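Local coordinates for amidase, hydantoinase/carbamoylase family (Burkholderia vietnamiensis, PDB 5I4M), which probably hydrolyses N-carbamoyl-L-amino acids as a two-zinc enzyme of the peptidase M20 family, at residues Asp64-Val67 against Gly68-Lys71; Tyr383-Val387 against Ala388-Met392; Asn419-Leu422 against His423-Ser427. One frame throughout, in Å; residues are numbered along the deposited sequence.

Contact 1 (Asp64-Val67 against Gly68-Lys71); sequences DLIV and GWAK
Leu-65 lies over one face of the indole of Trp-69, one helical turn further along helix 57-72. The evidence for a CH-pi contact is direct: CG of Leu-65 is 3.9 Å from the centroid of the six-membered ring of Trp-69 and 21° off the ring normal. The branch point is displaced toward the rim of the indole and stands over CZ2 of Trp-69, 3.6 Å from CG of Leu-65. Both methyls lie on the same side but project past the rim, CD1 of Leu-65 beside the CE2-CZ2 edge and CD2 beside CZ2 and CH2. With its CG anti to the carbonyl carbon (chi1 -71°), Trp-69 swings the indole back toward the preceding turn, where Leu-65 lies; the carbonyl O of Leu-65 lies over a face too, 3.5 Å from CG of Trp-69.

The remaining apolar contacts are looser. CG1 of Ile-66 comes to 4.3 Å from CE3 of Trp-69, while Val-67 and Lys-71 run side by side, with CG1 of Val-67 3.9 Å from CE of the extended lysine.

Four i to i+4 backbone bonds carry the helix through here, from Gly-68, Trp-69, Ala-70 and Lys-71 to the carbonyls of Asp-64, Leu-65, Ile-66 and Val-67. The carboxylate of Asp-64 turns elsewhere: OD2 forms a salt bridge with NZ of Lys-60 and OD1 a hydrogen bond with OH of Tyr-193.

Helix 117-132 receives Ile-66 and Trp-69, and strand 85-89 meets Ile-66, Val-67 and Ala-70; Arg-128 adds a cation-pi partner to the indole. The chemistry therefore implies an amphipathic helix: Leu-65 probably helps to set the lie of the indole, together with residues of helices 29-39 and 117-132, whereas the charged groups of Asp-64 and Lys-71 belong to its more polar side.

Contact 2 (Tyr383-Val387 against Ala388-Met392); sequences YLAQV and APTSM
Between Leu-384, near the end of helix 380-384, and Ala-388 the chain closes a turn through one backbone bond, from N of Ala-388 to O of Leu-384 (2.9 Å), bent at the hydrogen (135°) although the donor lies nearly along the C=O axis. The same carbonyl also accepts from N of Val-387 at 3.0 Å, so two successive amides grip O of Leu-384. Beyond the turn, Ala-388 and Pro-389 take extended conformations and lead into strand 390-395.

Thr-390 carries the side-chain part of the contact, its CB directed back at the turn. Its hydroxyl OG1 donates to O of Ala-388 at 2.8 Å, approaching from above the carbonyl plane, 57° out of it, and hence not on a lone pair. The torsion explains the reach: OG1 stands anti to the carbonyl carbon of its own residue (chi1 -58°), on the side of the backbone N and therefore of the preceding residues. There OG1 of Thr-390 also lies 3.4 Å from C of Leu-384, beside the carbonyl group, with CB of that leucine a little farther off.

Ala-385 offers its small surface to the same threonine. CB of Thr-390 sits 3.6 Å from CA of Ala-385 and 3.9 Å from CB of Ala-385. A weak CA-H...O contact joins CA of Ala-385 to O of Ala-388 at 3.5 Å, giving that oxygen a second, feebler neighbour besides the hydroxyl.

Strand 206-212 flanks the outgoing strand, Ser-391 bonding through its backbone to Ala-207 and Glu-209, while Ile-349 of strand 337-350 touches Ala-385. Taken together, the bonds imply a compact helix-to-strand junction: O of Leu-384 ties the turn from inside, and the hydroxyl of the buried threonine gives the carbonyl of Ala-388 one donor, from above its plane, as the chain enters strand 390-395.

Contact 3 (Asn419-Leu422 against His423-Ser427); sequences NVLL and HAMLS
N of His-423 donates to O of Asn-419 at 3.1 Å, and that carbonyl oxygen also lies at the edge of the imidazole, in its plane, 3.7 Å from CD2 of His-423. Three further i to i+4 bonds pair Ala-424 with Val-420, Met-425 with Leu-421 and Leu-426 with Leu-422, their N-H...O angles lying between 160° and 166°.

The buried polar side chains find partners outside the two segments. OD1 of Asn-419 accepts from the backbone N of Val-27 and its ND2 bonds to the hydroxyl of Tyr-368; NE2 of His-423 bonds to the carbonyl of Ile-25. The chain before helix 29-39 is thereby tied to this helix.

Apolar contacts occupy other faces. Leu-421 and Met-425 lie side by side, CG of Leu-421 3.8 Å from SD of Met-425, and both touch Phe-208. CD1 of Leu-422 reaches CD1 of Leu-426 at 4.2 Å, both residues meeting Leu-130.

Helix 411-429 thus packs against strand 206-212 and between helices 353-365 and 117-132, as befits a layered alpha/beta catalytic domain of the M20 family.

Contacts 1 and 3 join successive turns within two different helices, 57-72 and 411-429, whereas contact 2 joins helix 380-384 to strand 390-395. Contact 3 is buried; the other two are partly buried. Helix 117-132 is a shared neighbour of contacts 1 and 3, and strand 206-212 of contacts 2 and 3, whose nearest atoms are about 7 Å apart. Chemistry follows place: contact 1 relies on leucine over indole, contact 2 on a hydroxyl and a carbonyl that accepts two hydrogen bonds, and contact 3 on aliphatic packing with the polar side chains of Asn-419 and His-423 bonded elsewhere. None touches another directly, and contact 1 stands 22 to 25 Å, centre to centre, from the others.

Contact 1 (Asp64-Val67 against Gly68-Lys71)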
# COMPACT_ATOMS: atom_id res chain seq x y z
N ASP A 64 -31.11 5.26 -2.28
CA ASP A 64 -32.47 4.89 -1.86
C ASP A 64 -33.16 6.04 -1.16
O ASP A 64 -34.35 6.31 -1.40
CB ASP A 64 -32.43 3.68 -0.92
CG ASP A 64 -32.01 2.39 -1.60
OD1 ASP A 64 -31.92 2.32 -2.85
OD2 ASP A 64 -31.81 1.40 -0.86
N LEU A 65 -32.45 6.72 -0.27
CA LEU A 65 -33.06 7.77 0.54
C LEU A 65 -33.51 8.93 -0.34
O LEU A 65 -34.64 9.41 -0.23
CB LEU A 65 -32.06 8.25 1.59
CG LEU A 65 -32.51 9.40 2.50
CD1 LEU A 65 -33.69 9.00 3.38
CD2 LEU A 65 -31.35 9.87 3.37
N ILE A 66 -32.63 9.35 -1.25
CA ILE A 66 -32.93 10.50 -2.10
C ILE A 66 -34.02 10.15 -3.10
O ILE A 66 -34.93 10.96 -3.35
CB ILE A 66 -31.63 10.96 -2.78
CG1 ILE A 66 -30.65 11.43 -1.70
CG2 ILE A 66 -31.91 12.07 -3.80
CD1 ILE A 66 -29.20 11.56 -2.16
N VAL A 67 -33.98 8.95 -3.68
CA VAL A 67 -35.07 8.50 -4.55
C VAL A 67 -36.41 8.57 -3.82
O VAL A 67 -37.41 9.03 -4.37
CB VAL A 67 -34.79 7.08 -5.09
CG1 VAL A 67 -36.05 6.44 -5.63
CG2 VAL A 67 -33.70 7.15 -6.16
N GLY A 68 -36.44 8.12 -2.56
CA GLY A 68 -37.68 8.22 -1.79
C GLY A 68 -38.16 9.65 -1.62
O GLY A 68 -39.35 9.94 -1.76
N TRP A 69 -37.23 10.57 -1.32
CA TRP A 69 -37.59 11.98 -1.20
C TRP A 69 -38.10 12.53 -2.52
O TRP A 69 -39.08 13.29 -2.55
CB TRP A 69 -36.38 12.80 -0.75
CG TRP A 69 -35.96 12.58 0.67
CD1 TRP A 69 -36.69 11.99 1.67
CD2 TRP A 69 -34.68 12.91 1.24
NE1 TRP A 69 -35.95 11.96 2.83
CE2 TRP A 69 -34.72 12.52 2.60
CE3 TRP A 69 -33.52 13.51 0.74
CZ2 TRP A 69 -33.64 12.72 3.45
CZ3 TRP A 69 -32.46 13.71 1.59
CH2 TRP A 69 -32.52 13.31 2.94
N ALA A 70 -37.44 12.18 -3.63
CA ALA A 70 -37.88 12.70 -4.92
C ALA A 70 -39.27 12.21 -5.26
O ALA A 70 -40.10 12.98 -5.77
CB ALA A 70 -36.89 12.29 -6.01
N LYS A 71 -39.56 10.93 -5.00
CA LYS A 71 -40.90 10.43 -5.28
C LYS A 71 -41.93 11.16 -4.43
O LYS A 71 -43.03 11.48 -4.91
CB LYS A 71 -40.97 8.92 -5.03
CG LYS A 71 -40.34 8.10 -6.14
CD LYS A 71 -40.37 6.61 -5.82
CE LYS A 71 -39.68 5.80 -6.91
NZ LYS A 71 -39.52 4.38 -6.49

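Contact 2 (Tyr383-Val387 against Ala388-Met392)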
# COMPACT_ATOMS: atom_id res chain seq x y z
N TYR A 383 -18.85 16.26 -19.13
CA TYR A 383 -19.28 15.39 -20.22
C TYR A 383 -20.64 15.80 -20.77
O TYR A 383 -20.87 15.72 -21.99
CB TYR A 383 -19.30 13.94 -19.74
CG TYR A 383 -17.93 13.28 -19.82
CD1 TYR A 383 -17.10 13.49 -20.93
CD2 TYR A 383 -17.45 12.47 -18.80
CE1 TYR A 383 -15.85 12.88 -21.01
CE2 TYR A 383 -16.20 11.86 -18.87
CZ TYR A 383 -15.41 12.07 -19.97
OH TYR A 383 -14.17 11.47 -20.05
N LEU A 384 -21.55 16.26 -19.92
CA LEU A 384 -22.83 16.73 -20.44
C LEU A 384 -22.65 17.88 -21.42
O LEU A 384 -23.43 18.01 -22.37
CB LEU A 384 -23.74 17.17 -19.30
CG LEU A 384 -24.09 16.06 -18.32
CD1 LEU A 384 -25.06 16.56 -17.25
CD2 LEU A 384 -24.68 14.89 -19.08
N ALA A 385 -21.62 18.70 -21.21
CA ALA A 385 -21.38 19.83 -22.11
C ALA A 385 -21.12 19.39 -23.54
O ALA A 385 -21.30 20.19 -24.46
CB ALA A 385 -20.19 20.67 -21.61
N GLN A 386 -20.70 18.13 -23.75
CA GLN A 386 -20.46 17.65 -25.11
C GLN A 386 -21.75 17.37 -25.87
O GLN A 386 -21.73 17.29 -27.10
CB GLN A 386 -19.60 16.38 -25.07
CG GLN A 386 -18.20 16.59 -24.48
CD GLN A 386 -17.28 15.41 -24.77
OE1 GLN A 386 -17.52 14.64 -25.70
NE2 GLN A 386 -16.22 15.27 -23.97
N VAL A 387 -22.87 17.21 -25.17
CA VAL A 387 -24.12 16.81 -25.81
C VAL A 387 -25.27 17.77 -25.56
O VAL A 387 -26.31 17.65 -26.21
CB VAL A 387 -24.54 15.38 -25.40
CG1 VAL A 387 -23.50 14.38 -25.90
CG2 VAL A 387 -24.73 15.28 -23.88
N ALA A 388 -25.12 18.74 -24.65
CA ALA A 388 -26.21 19.65 -24.36
C ALA A 388 -25.62 20.96 -23.86
O ALA A 388 -24.53 20.95 -23.28
CB ALA A 388 -27.16 19.07 -23.30
N PRO A 389 -26.30 22.08 -24.07
CA PRO A 389 -25.84 23.35 -23.48
C PRO A 389 -25.76 23.22 -21.96
O PRO A 389 -26.75 22.92 -21.31
CB PRO A 389 -26.92 24.36 -23.90
CG PRO A 389 -27.68 23.71 -25.00
CD PRO A 389 -27.56 22.23 -24.82
N THR A 390 -24.56 23.43 -21.41
CA THR A 390 -24.26 23.13 -20.01
C THR A 390 -23.38 24.22 -19.41
O THR A 390 -22.50 24.75 -20.09
CB THR A 390 -23.51 21.79 -19.90
OG1 THR A 390 -24.28 20.73 -20.48
CG2 THR A 390 -23.16 21.44 -18.43
N SER A 391 -23.60 24.54 -18.13
CA SER A 391 -22.57 25.24 -17.36
C SER A 391 -22.74 24.85 -15.90
O SER A 391 -23.52 23.96 -15.57
CB SER A 391 -22.63 26.76 -17.58
OG SER A 391 -23.70 27.38 -16.87
N MET A 392 -21.98 25.50 -15.02
CA MET A 392 -21.97 25.14 -13.61
C MET A 392 -22.08 26.37 -12.73
O MET A 392 -21.79 27.49 -13.13
CB MET A 392 -20.69 24.37 -13.23
CG MET A 392 -20.51 23.06 -13.99
SD MET A 392 -19.10 22.14 -13.33
CE MET A 392 -19.78 21.65 -11.73

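Contact 3 (Asn419-Leu422 against His423-Ser427)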
# COMPACT_ATOMS: atom_id res chain seq x y z
N ASN A 419 -30.18 29.08 -4.85
CA ASN A 419 -30.99 30.12 -5.47
C ASN A 419 -30.55 30.39 -6.91
O ASN A 419 -31.38 30.57 -7.81
CB ASN A 419 -30.94 31.40 -4.64
CG ASN A 419 -31.96 31.38 -3.51
OD1 ASN A 419 -33.04 30.80 -3.64
ND2 ASN A 419 -31.62 32.03 -2.40
N VAL A 420 -29.24 30.40 -7.14
CA VAL A 420 -28.74 30.65 -8.49
C VAL A 420 -29.09 29.48 -9.40
O VAL A 420 -29.52 29.67 -10.55
CB VAL A 420 -27.23 30.93 -8.43
CG1 VAL A 420 -26.64 30.96 -9.84
CG2 VAL A 420 -26.98 32.25 -7.70
N LEU A 421 -28.90 28.26 -8.91
CA LEU A 421 -29.30 27.08 -9.69
C LEU A 421 -30.79 27.13 -10.02
O LEU A 421 -31.19 26.90 -11.16
CB LEU A 421 -28.98 25.81 -8.91
CG LEU A 421 -29.40 24.51 -9.60
CD1 LEU A 421 -28.54 24.29 -10.84
CD2 LEU A 421 -29.32 23.30 -8.66
N LEU A 422 -31.62 27.44 -9.01
CA LEU A 422 -33.06 27.54 -9.21
C LEU A 422 -33.40 28.48 -10.36
O LEU A 422 -34.17 28.13 -11.26
CB LEU A 422 -33.73 28.03 -7.92
CG LEU A 422 -35.22 28.37 -7.98
CD1 LEU A 422 -36.04 27.15 -8.38
CD2 LEU A 422 -35.70 28.95 -6.64
N HIS A 423 -32.84 29.69 -10.35
CA HIS A 423 -33.24 30.64 -11.37
C HIS A 423 -32.59 30.39 -12.72
O HIS A 423 -33.22 30.63 -13.75
CB HIS A 423 -33.01 32.06 -10.89
CG HIS A 423 -34.14 32.56 -10.06
ND1 HIS A 423 -35.21 33.23 -10.60
CD2 HIS A 423 -34.44 32.36 -8.75
CE1 HIS A 423 -36.09 33.49 -9.65
NE2 HIS A 423 -35.65 32.98 -8.51
N ALA A 424 -31.36 29.89 -12.74
CA ALA A 424 -30.76 29.50 -14.01
C ALA A 424 -31.57 28.39 -14.66
O ALA A 424 -31.82 28.42 -15.88
CB ALA A 424 -29.31 29.08 -13.82
N MET A 425 -31.98 27.40 -13.87
CA MET A 425 -32.81 26.33 -14.41
C MET A 425 -34.17 26.86 -14.85
O MET A 425 -34.66 26.52 -15.93
CB MET A 425 -32.98 25.22 -13.37
CG MET A 425 -31.70 24.46 -13.09
SD MET A 425 -32.03 23.09 -11.97
CE MET A 425 -33.05 22.03 -13.01
N LEU A 426 -34.79 27.70 -14.01
CA LEU A 426 -36.08 28.28 -14.39
C LEU A 426 -35.98 29.05 -15.69
O LEU A 426 -36.86 28.96 -16.55
CB LEU A 426 -36.58 29.22 -13.29
CG LEU A 426 -37.54 28.63 -12.27
CD1 LEU A 426 -37.84 29.68 -11.22
CD2 LEU A 426 -38.81 28.16 -12.96
N SER A 427 -34.90 29.81 -15.86
CA SER A 427 -34.73 30.60 -17.07
C SER A 427 -34.80 29.72 -18.31
O SER A 427 -35.45 30.07 -19.30
CB SER A 427 -33.40 31.35 -17.00
OG SER A 427 -33.23 32.18 -18.13